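PDB 3BJ6: transcriptional regulator, MarR family from Silicibacter pomeroyi DSS-3, which probably binds DNA as a dimeric winged helix-turn-helix transcriptional regulator of the MarR family. Local coordinates for residues 43-48 with 62-67. Sequence-based numbering, arbitrary orientation.
Sequences RAILEG and AALQMK
Ile45 and Leu64 meet through single methyl groups, Ile45 CD1 lying 3.9 Å from Leu64 CD1, and their side chains cross at about a right angle. The same Ile45 CD1 is met by the selenomethionine Met66, whose terminal CE comes to 3.5 Å of it, a tight fit for two carbons. The CB of Ile45 does not point at the other segment, yet with CG2 anti to the backbone N its CG1 branch carries CD1 across. Met66 extends through SE and then bends at a nearly eclipsed, probably somewhat strained chi3 (17°), which sets CE against that methyl, while SE itself faces Ala44 CB at 4.4 Å. Leu64 lays its forked end against the helix backbone: both methyls face Ala44 O, CD1 at 3.8 Å and CD2 at 4.0 Å, an oxygen bonded to Gly48 N, and CD2 lies 4.5 Å from Gly48 CA, a looser approach. The example illustrates how a winged helix-turn-helix domain of the MarR type seats its helices: helix 57-64 packs on helix 40-51 just before the turn into helix 68-80, the presumed recognition helix, whose Ile71, Ile74 and Leu75 continue the apolar cluster. A Schellman motif with Gln65 at positive phi ends helix 57-64, and Met66 CB points toward helix 40-51. At this turn the carbonyls of Leu64 and Gln65 accept hydrogen bonds from Arg19 of the second subunit. Within helix 40-51, Arg43 NH1 salt-bridges Glu47 OE1 at 3.0 Å from above the carboxylate plane, and Tyr12 OH of the second subunit hydrogen-bonds to both side chains.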
# COMPACT_ATOMS: atom_id res chain seq x y z
N ARG A 43 1.96 13.00 -12.66
CA ARG A 43 1.11 12.03 -13.34
C ARG A 43 -0.26 11.92 -12.65
O ARG A 43 -1.25 11.88 -13.34
CB ARG A 43 1.79 10.66 -13.34
CG ARG A 43 0.95 9.52 -13.91
CD ARG A 43 1.37 8.16 -13.33
NE ARG A 43 0.43 7.12 -13.80
CZ ARG A 43 -0.81 6.95 -13.35
NH1 ARG A 43 -1.30 7.70 -12.36
NH2 ARG A 43 -1.57 6.01 -13.89
N ALA A 44 -0.31 11.82 -11.32
CA ALA A 44 -1.58 11.65 -10.60
C ALA A 44 -2.51 12.84 -10.91
O ALA A 44 -3.70 12.66 -11.18
CB ALA A 44 -1.33 11.57 -9.06
N ILE A 45 -1.96 14.05 -10.91
CA ILE A 45 -2.75 15.27 -11.22
C ILE A 45 -3.19 15.29 -12.70
O ILE A 45 -4.34 15.61 -12.99
CB ILE A 45 -2.02 16.58 -10.80
CG1 ILE A 45 -2.33 16.91 -9.31
CG2 ILE A 45 -2.45 17.80 -11.64
CD1 ILE A 45 -1.79 15.89 -8.38
N LEU A 46 -2.28 14.95 -13.62
CA LEU A 46 -2.67 14.88 -15.04
C LEU A 46 -3.77 13.85 -15.26
O LEU A 46 -4.72 14.06 -16.03
CB LEU A 46 -1.44 14.56 -15.94
CG LEU A 46 -0.26 15.55 -15.83
CD1 LEU A 46 0.93 15.06 -16.70
CD2 LEU A 46 -0.70 16.96 -16.27
N GLU A 47 -3.65 12.71 -14.59
CA GLU A 47 -4.68 11.68 -14.72
C GLU A 47 -6.00 12.18 -14.17
O GLU A 47 -7.02 12.02 -14.81
CB GLU A 47 -4.27 10.37 -14.03
CG GLU A 47 -5.38 9.30 -14.04
CD GLU A 47 -4.98 7.98 -13.34
OE1 GLU A 47 -4.24 8.01 -12.31
OE2 GLU A 47 -5.47 6.93 -13.79
N GLY A 48 -5.97 12.81 -12.99
CA GLY A 48 -7.19 13.40 -12.43
C GLY A 48 -7.88 14.40 -13.36
O GLY A 48 -9.09 14.33 -13.54
N ALA A 62 -10.13 15.83 -3.26
CA ALA A 62 -11.13 14.82 -2.88
C ALA A 62 -11.06 13.54 -3.76
O ALA A 62 -11.12 12.42 -3.24
CB ALA A 62 -12.56 15.45 -2.89
N ALA A 63 -10.92 13.72 -5.08
CA ALA A 63 -10.93 12.58 -6.03
C ALA A 63 -9.71 11.70 -5.86
O ALA A 63 -9.81 10.48 -5.92
CB ALA A 63 -11.00 13.07 -7.46
N LEU A 64 -8.56 12.33 -5.63
CA LEU A 64 -7.29 11.63 -5.50
C LEU A 64 -6.98 11.25 -4.03
O LEU A 64 -5.98 10.57 -3.77
CB LEU A 64 -6.15 12.54 -6.02
CG LEU A 64 -6.29 12.95 -7.49
CD1 LEU A 64 -5.15 13.88 -7.93
CD2 LEU A 64 -6.31 11.73 -8.35
N GLN A 65 -7.81 11.72 -3.10
CA GLN A 65 -7.60 11.53 -1.66
C GLN A 65 -6.21 12.01 -1.23
O GLN A 65 -5.44 11.27 -0.59
CB GLN A 65 -7.88 10.07 -1.24
CG GLN A 65 -9.36 9.68 -1.40
CD GLN A 65 -9.72 8.33 -0.78
OE1 GLN A 65 -9.32 7.25 -1.27
NE2 GLN A 65 -10.49 8.39 0.32
N MSE A 66 -5.89 13.23 -1.63
CA MSE A 66 -4.61 13.85 -1.33
C MSE A 66 -4.86 15.19 -0.60
O MSE A 66 -5.88 15.82 -0.79
CB MSE A 66 -3.80 14.05 -2.61
CG MSE A 66 -3.10 12.78 -3.13
SE MSE A 66 -2.35 12.93 -4.96
CE MSE A 66 -2.32 14.81 -5.12
N LYS A 67 -3.91 15.60 0.22
CA LYS A 67 -3.99 16.81 1.00
C LYS A 67 -3.90 18.05 0.12
O LYS A 67 -3.25 18.02 -0.93
CB LYS A 67 -2.87 16.81 2.06
CG LYS A 67 -3.07 15.72 3.13
CD LYS A 67 -1.92 15.69 4.16
CE LYS A 67 -2.25 14.70 5.28
NZ LYS A 67 -1.05 14.49 6.15